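Local coordinates for tailspike protein (Siphovirus 9NA, PDB 3RIQ) that serves as the receptor-binding tailspike of a Salmonella phage, recognising lipopolysaccharide and probably cleaving its O-antigen as an endorhamnosidase, at residues T199-G204 against F222-G227; G227-D232 against N262-F267; I451-V456 against G481-E486. All coordinates share one frame; numbering follows the deposited sequence.

Contact 1 of 3, residues T199-G204 against F222-G227; sequences TAWGTG and FIRNDG
The guanidinium of R224 lies on one face of the W201 ring, planes 29° apart and centres 4.0 Å from each other, while the edge of the guanidinium meets the carbonyl oxygens of T199 and A200. The same indole face also takes the aliphatic root of the arginine: R224 CG stands 3.7 Å from the centroid of the W201 six-membered ring, a CH-pi contact, and CZ makes an off-centre cation-pi contact with that ring. At the indole edge sits the backbone O of N225. R224 can do all this because its CG is anti to the backbone N (chi1 -157°) and the chain runs extended to NE, carrying the charged end across the ring face. There R224 NH2 donates to T199 O at 2.9 Å and R224 NE to A200 O at 3.1 Å, both acceptors close to the guanidinium plane, so rotation of the group is fixed from its edge as well as its face. NH1 turns to the carbonyls of S259 and D294. Both segments belong to the right-handed beta-helix: 199-204 is a loop after strand 184-194, while 222-227 is the end of strand 220-223 and the chain beyond it, and their backbones form a single bridge between G202 and N225. G202 N donates to R224 O, and D226 N to G202 O at 2.8 Å. N225 CA makes a CA-H...O contact with G202 O, 3.2 Å. One residue past the bridge, T203 OG1, anti to its own N, donates to D226 O at 2.7 Å and accepts from a water that also donates to G227 O. The D226 carboxylate stands nearly perpendicular to the indole; its CB touches W201 CB, while OD1 accepts from G228 N. Y263 meets W201 edge-to-face.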
# COMPACT_ATOMS: atom_id res chain seq x y z
N THR A 199 12.85 -11.08 33.93
CA THR A 199 12.73 -9.65 33.64
C THR A 199 13.32 -9.25 32.29
O THR A 199 13.05 -8.14 31.83
CB THR A 199 13.41 -8.82 34.74
OG1 THR A 199 14.75 -9.30 34.89
CG2 THR A 199 12.63 -8.92 36.09
N ALA A 200 14.09 -10.12 31.62
CA ALA A 200 14.54 -9.80 30.25
C ALA A 200 13.32 -9.73 29.31
O ALA A 200 12.23 -10.22 29.63
CB ALA A 200 15.50 -10.88 29.73
N TRP A 201 13.51 -9.12 28.15
CA TRP A 201 12.48 -9.03 27.10
C TRP A 201 12.89 -9.90 25.95
O TRP A 201 14.03 -9.80 25.48
CB TRP A 201 12.31 -7.56 26.64
CG TRP A 201 11.79 -6.73 27.76
CD1 TRP A 201 12.50 -6.22 28.84
CD2 TRP A 201 10.44 -6.34 27.95
NE1 TRP A 201 11.65 -5.52 29.67
CE2 TRP A 201 10.39 -5.60 29.16
CE3 TRP A 201 9.26 -6.56 27.23
CZ2 TRP A 201 9.19 -5.06 29.66
CZ3 TRP A 201 8.07 -6.00 27.72
CH2 TRP A 201 8.05 -5.27 28.93
N GLY A 202 12.00 -10.78 25.50
CA GLY A 202 12.30 -11.58 24.29
C GLY A 202 12.47 -10.68 23.07
O GLY A 202 11.83 -9.64 22.97
N THR A 203 13.38 -11.04 22.16
CA THR A 203 13.60 -10.19 20.99
C THR A 203 13.94 -10.99 19.75
O THR A 203 14.39 -12.13 19.88
CB THR A 203 14.64 -9.09 21.26
OG1 THR A 203 14.48 -8.03 20.30
CG2 THR A 203 16.07 -9.64 21.19
N GLY A 204 13.71 -10.40 18.57
CA GLY A 204 14.03 -11.06 17.32
C GLY A 204 13.09 -12.19 16.93
O GLY A 204 13.39 -12.91 15.99
N PHE A 222 2.37 -12.64 21.36
CA PHE A 222 3.62 -12.14 21.98
C PHE A 222 3.43 -11.84 23.47
O PHE A 222 2.45 -11.18 23.85
CB PHE A 222 4.10 -10.85 21.30
CG PHE A 222 4.52 -11.05 19.87
CD1 PHE A 222 5.85 -11.33 19.54
CD2 PHE A 222 3.57 -11.07 18.84
CE1 PHE A 222 6.24 -11.57 18.21
CE2 PHE A 222 3.96 -11.30 17.51
CZ PHE A 222 5.28 -11.56 17.21
N ILE A 223 4.35 -12.35 24.30
CA ILE A 223 4.36 -12.11 25.73
C ILE A 223 5.74 -11.61 26.14
O ILE A 223 6.74 -12.32 25.97
CB ILE A 223 4.03 -13.45 26.47
CG1 ILE A 223 2.58 -13.83 26.22
CG2 ILE A 223 4.35 -13.36 27.99
CD1 ILE A 223 2.26 -15.33 26.53
N ARG A 224 5.80 -10.37 26.65
CA ARG A 224 7.07 -9.75 27.12
C ARG A 224 8.16 -9.80 26.04
O ARG A 224 9.31 -10.25 26.30
CB ARG A 224 7.57 -10.33 28.47
CG ARG A 224 8.49 -9.36 29.20
CD ARG A 224 8.93 -9.89 30.60
NE ARG A 224 9.87 -8.93 31.21
CZ ARG A 224 9.50 -7.84 31.90
NH1 ARG A 224 8.22 -7.58 32.15
NH2 ARG A 224 10.44 -7.02 32.40
N ASN A 225 7.79 -9.38 24.82
CA ASN A 225 8.75 -9.20 23.72
C ASN A 225 8.98 -7.71 23.46
O ASN A 225 8.04 -6.90 23.57
CB ASN A 225 8.29 -9.90 22.43
CG ASN A 225 8.64 -11.39 22.40
OD1 ASN A 225 9.31 -11.85 21.45
ND2 ASN A 225 8.20 -12.15 23.42
N ASP A 226 10.23 -7.35 23.14
CA ASP A 226 10.60 -5.98 22.76
C ASP A 226 11.53 -6.06 21.57
O ASP A 226 12.63 -6.63 21.68
CB ASP A 226 11.27 -5.29 23.96
CG ASP A 226 11.58 -3.82 23.72
OD1 ASP A 226 11.52 -3.34 22.55
OD2 ASP A 226 11.88 -3.13 24.74
N GLY A 227 11.09 -5.50 20.45
CA GLY A 227 11.93 -5.52 19.25
C GLY A 227 13.16 -4.62 19.29
O GLY A 227 13.99 -4.64 18.37
O HOH W 1 16.27 -6.53 18.96

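Contact 2 of 3, residues G227-D232 against N262-F267; sequences GGDDHD and NYRLVF
R264 NH1 donates to D229 OD1 at 2.9 Å, a salt bridge whose hydrogen bond is weak and bent (140°), and also to a water that in turn donates to D229 OD2. The contact lies where the loop between strands 220-223 and 234-236 of the beta-helix turns past the approach to strand 266-273. That loop makes a type I beta turn from G228 to H231, and the R264 side chain runs across it: R264 CB is 3.2 Å from G228 O, and one guanidinium face rests over G228 C and D229 N. A bend at chi3 (-64°) brings the charged end round to D229, whose carboxylate plane is almost perpendicular to the guanidinium. NH2 of R264 forms a second salt bridge, with D226, so two acidic residues probably hold the positive charge. On the backbone, G227 N donates to Y263 O, and G227 CA makes a CA-H...O contact with R264 O at 3.2 Å. H231 closes the turn. Its ND1 donates to D229 O in a nearly straight bond, the acceptor in the ring plane but ND1 above the carbonyl plane of D229, and its NE2 is bonded to Q309 O; the imidazole is thus held at both nitrogens. R264 CB sits over one face of the H231 ring, 4.0 Å from the centroid. D230 and D232 pair with K213 of the second subunit, so the turn also faces a subunit boundary. V266 CG2 touches the histidine from its edge, 3.7 Å from H231 CB.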
# COMPACT_ATOMS: atom_id res chain seq x y z
N GLY A 227 11.09 -5.50 20.45
CA GLY A 227 11.93 -5.52 19.25
C GLY A 227 13.16 -4.62 19.29
O GLY A 227 13.99 -4.64 18.37
N GLY A 228 13.29 -3.82 20.36
CA GLY A 228 14.35 -2.80 20.45
C GLY A 228 14.05 -1.62 19.53
O GLY A 228 13.10 -1.67 18.76
N ASP A 229 14.85 -0.55 19.59
CA ASP A 229 14.70 0.47 18.54
C ASP A 229 14.90 -0.17 17.15
O ASP A 229 14.34 0.31 16.16
CB ASP A 229 15.62 1.66 18.79
CG ASP A 229 15.15 2.48 19.98
OD1 ASP A 229 13.91 2.61 20.16
OD2 ASP A 229 16.01 2.94 20.77
N ASP A 230 15.62 -1.30 17.12
CA ASP A 230 15.79 -2.14 15.93
C ASP A 230 14.49 -2.58 15.26
O ASP A 230 14.47 -2.90 14.05
CB ASP A 230 16.50 -3.48 16.27
CG ASP A 230 17.64 -3.38 17.28
OD1 ASP A 230 17.58 -2.61 18.26
OD2 ASP A 230 18.58 -4.21 17.11
N HIS A 231 13.40 -2.67 16.04
CA HIS A 231 12.14 -3.23 15.52
C HIS A 231 12.35 -4.62 14.92
O HIS A 231 11.79 -4.94 13.85
CB HIS A 231 11.47 -2.21 14.57
CG HIS A 231 10.77 -1.12 15.34
ND1 HIS A 231 11.46 -0.11 15.97
CD2 HIS A 231 9.46 -0.93 15.65
CE1 HIS A 231 10.62 0.65 16.65
NE2 HIS A 231 9.39 0.18 16.46
N ASP A 232 13.12 -5.44 15.65
CA ASP A 232 13.45 -6.80 15.20
C ASP A 232 12.52 -7.75 15.97
O ASP A 232 12.80 -8.13 17.10
CB ASP A 232 14.95 -7.07 15.50
CG ASP A 232 15.47 -8.35 14.88
OD1 ASP A 232 14.69 -9.17 14.37
OD2 ASP A 232 16.71 -8.48 14.89
N ASN A 262 4.34 -5.75 25.51
CA ASN A 262 5.23 -5.82 24.35
C ASN A 262 5.49 -4.46 23.75
O ASN A 262 4.62 -3.60 23.80
CB ASN A 262 4.64 -6.74 23.26
CG ASN A 262 4.32 -8.11 23.80
OD1 ASN A 262 5.16 -9.02 23.74
ND2 ASN A 262 3.09 -8.29 24.33
N TYR A 263 6.67 -4.31 23.14
CA TYR A 263 7.17 -3.04 22.64
C TYR A 263 7.88 -3.17 21.32
O TYR A 263 8.51 -4.21 21.04
CB TYR A 263 8.21 -2.42 23.63
CG TYR A 263 7.58 -1.93 24.92
CD1 TYR A 263 7.20 -0.59 25.07
CD2 TYR A 263 7.35 -2.80 25.99
CE1 TYR A 263 6.58 -0.14 26.24
CE2 TYR A 263 6.76 -2.36 27.17
CZ TYR A 263 6.37 -1.01 27.28
OH TYR A 263 5.78 -0.57 28.41
N ARG A 264 7.76 -2.14 20.49
CA ARG A 264 8.66 -2.00 19.34
C ARG A 264 8.68 -3.18 18.36
O ARG A 264 9.76 -3.65 17.93
CB ARG A 264 10.08 -1.61 19.83
CG ARG A 264 10.06 -0.21 20.44
CD ARG A 264 11.43 0.26 20.92
NE ARG A 264 12.00 -0.53 22.00
CZ ARG A 264 12.98 -0.10 22.81
NH1 ARG A 264 13.52 1.10 22.63
NH2 ARG A 264 13.42 -0.88 23.79
N LEU A 265 7.50 -3.69 18.04
CA LEU A 265 7.38 -4.78 17.05
C LEU A 265 6.89 -4.20 15.72
O LEU A 265 6.40 -3.04 15.66
CB LEU A 265 6.39 -5.85 17.55
CG LEU A 265 6.83 -6.51 18.88
CD1 LEU A 265 5.71 -7.42 19.42
CD2 LEU A 265 8.12 -7.34 18.70
N VAL A 266 7.01 -5.00 14.66
CA VAL A 266 6.48 -4.65 13.34
C VAL A 266 5.43 -5.66 12.92
O VAL A 266 5.67 -6.88 12.98
CB VAL A 266 7.62 -4.66 12.27
CG1 VAL A 266 7.02 -4.36 10.87
CG2 VAL A 266 8.70 -3.64 12.62
N PHE A 267 4.25 -5.15 12.54
CA PHE A 267 3.18 -5.97 11.99
C PHE A 267 2.93 -5.43 10.59
O PHE A 267 2.42 -4.30 10.44
CB PHE A 267 1.92 -5.85 12.86
CG PHE A 267 2.15 -6.26 14.30
CD1 PHE A 267 2.07 -7.61 14.66
CD2 PHE A 267 2.52 -5.31 15.29
CE1 PHE A 267 2.29 -7.99 15.99
CE2 PHE A 267 2.77 -5.71 16.63
CZ PHE A 267 2.65 -7.05 16.97
O HOH W 2 15.64 3.38 23.49

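Contact 3 of 3, residues I451-V456 against G481-E486; sequences INPSLV and GARVGE
Strands 455-461 and 482-489 belong to the antiparallel sheet that follows the beta-helix in the chain, and this contact reaches across the strand between them, 470-479. The backbones stay well apart, so a single side chain, R483, does most of the bridging. R483 NH1 donates to P453 O at 2.9 Å in a fairly straight bond (164°), with the oxygen in the guanidinium plane but the donor tilted from the carbonyl plane. R483 NH2 adds a weak hydrogen bond to the same oxygen, P453 O, at 3.4 Å, making it the shared acceptor of both terminal nitrogens. Bends at chi2 (-129°) and chi3 (63°) fold the arginine back from its strand and lay the group flat against V456: the methyl V456 CG2 stands over the centre of one guanidinium face, 3.5 Å from R483 CZ. This methyl is anti to the carbonyl carbon of V456, which places it over the arginine. P453 CG approaches R483 NH1 at 3.8 Å, giving a nonpolar flank beside the bonded edge. The site of the bonds is irregular backbone. S454 and L455 both face M443 of strand 438-444, a classic beta bulge, and P453 lies just ahead of it. NE of R483 is hydrogen-bonded to the hydroxyl of S476 in strand 470-479, which helps set the orientation of the whole group. S454 O is hydrogen-bonded to S471 of the second subunit, so the bulge lies at a subunit boundary. With a methyl over its face and neutral oxygens at its edge, the guanidinium is held through hydrogen bonds and dispersion, and its charge is not paired with a carboxylate of either segment.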
# COMPACT_ATOMS: atom_id res chain seq x y z
N ILE A 451 -25.19 22.64 15.24
CA ILE A 451 -25.79 21.54 14.49
C ILE A 451 -25.92 21.94 13.01
O ILE A 451 -25.67 21.13 12.12
CB ILE A 451 -27.24 21.22 15.04
CG1 ILE A 451 -27.19 20.72 16.49
CG2 ILE A 451 -27.98 20.23 14.14
CD1 ILE A 451 -26.23 19.59 16.72
N ASN A 452 -26.34 23.19 12.76
CA ASN A 452 -26.65 23.67 11.41
C ASN A 452 -25.53 24.52 10.83
O ASN A 452 -24.78 25.16 11.58
CB ASN A 452 -27.95 24.50 11.45
CG ASN A 452 -29.12 23.72 12.00
OD1 ASN A 452 -29.68 24.08 13.06
ND2 ASN A 452 -29.49 22.64 11.31
N PRO A 453 -25.41 24.53 9.49
CA PRO A 453 -24.35 25.31 8.84
C PRO A 453 -24.58 26.82 8.94
O PRO A 453 -25.72 27.26 8.96
CB PRO A 453 -24.38 24.80 7.38
CG PRO A 453 -25.80 24.31 7.17
CD PRO A 453 -26.16 23.70 8.52
N SER A 454 -23.50 27.59 8.98
CA SER A 454 -23.60 29.05 9.00
C SER A 454 -23.80 29.62 7.58
O SER A 454 -24.25 30.75 7.42
CB SER A 454 -22.35 29.67 9.65
OG SER A 454 -22.37 29.49 11.08
N LEU A 455 -23.51 28.82 6.56
CA LEU A 455 -23.64 29.26 5.16
C LEU A 455 -24.09 28.09 4.32
O LEU A 455 -23.53 27.00 4.46
CB LEU A 455 -22.28 29.78 4.65
CG LEU A 455 -22.15 30.32 3.21
CD1 LEU A 455 -20.96 31.27 3.13
CD2 LEU A 455 -22.04 29.20 2.16
N VAL A 456 -25.10 28.30 3.47
CA VAL A 456 -25.45 27.30 2.46
C VAL A 456 -25.59 27.99 1.10
O VAL A 456 -26.35 28.97 0.96
CB VAL A 456 -26.79 26.59 2.78
CG1 VAL A 456 -27.10 25.59 1.69
CG2 VAL A 456 -26.75 25.92 4.17
N GLY A 481 -31.41 29.57 14.42
CA GLY A 481 -31.50 28.20 13.93
C GLY A 481 -32.24 28.01 12.62
O GLY A 481 -32.36 26.88 12.15
N ALA A 482 -32.75 29.10 12.05
CA ALA A 482 -33.48 29.06 10.79
C ALA A 482 -32.74 29.80 9.67
O ALA A 482 -32.09 30.83 9.92
CB ALA A 482 -34.89 29.62 10.96
N ARG A 483 -32.81 29.29 8.44
CA ARG A 483 -32.11 29.98 7.36
C ARG A 483 -32.76 31.34 7.07
O ARG A 483 -34.00 31.47 7.08
CB ARG A 483 -32.00 29.12 6.10
CG ARG A 483 -31.35 27.76 6.39
CD ARG A 483 -30.21 27.41 5.46
NE ARG A 483 -29.08 28.31 5.56
CZ ARG A 483 -28.09 28.20 6.45
NH1 ARG A 483 -28.14 27.25 7.38
NH2 ARG A 483 -27.06 29.05 6.41
N VAL A 484 -31.92 32.35 6.82
CA VAL A 484 -32.41 33.73 6.65
C VAL A 484 -31.55 34.50 5.64
O VAL A 484 -30.47 34.04 5.27
CB VAL A 484 -32.39 34.55 7.98
CG1 VAL A 484 -33.31 33.97 9.04
CG2 VAL A 484 -30.99 34.73 8.50
N GLY A 485 -32.00 35.68 5.26
CA GLY A 485 -31.18 36.56 4.43
C GLY A 485 -30.81 35.95 3.09
O GLY A 485 -29.67 36.03 2.66
N GLU A 486 -31.77 35.30 2.44
CA GLU A 486 -31.45 34.50 1.28
C GLU A 486 -31.47 35.31 0.02
O GLU A 486 -32.50 35.90 -0.34
CB GLU A 486 -32.41 33.31 1.15
CG GLU A 486 -32.11 32.41 -0.05
CD GLU A 486 -32.65 31.01 0.12
OE1 GLU A 486 -32.51 30.46 1.22
OE2 GLU A 486 -33.23 30.46 -0.86

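In the fold
Contacts 1 and 2 lie side by side in the beta-helix, their centres about 9 Å apart, and share G227. They also touch through G204 N with D232 O and N225 N with N262 OD1, so the segments 199-204, 222-232 and 262-267 stack in chain order along the coil. Contact 3 comes last along the chain and lies far away, its centre about 57 Å from that of contact 1 and about 52 Å from that of contact 2, on the opposite side of the chain's centre, in the five-stranded antiparallel sheet running from strand 438-444 to strand 497-500. Contacts 2 and 3 both touch the second subunit, so the trimer is joined both along the helix and beyond it.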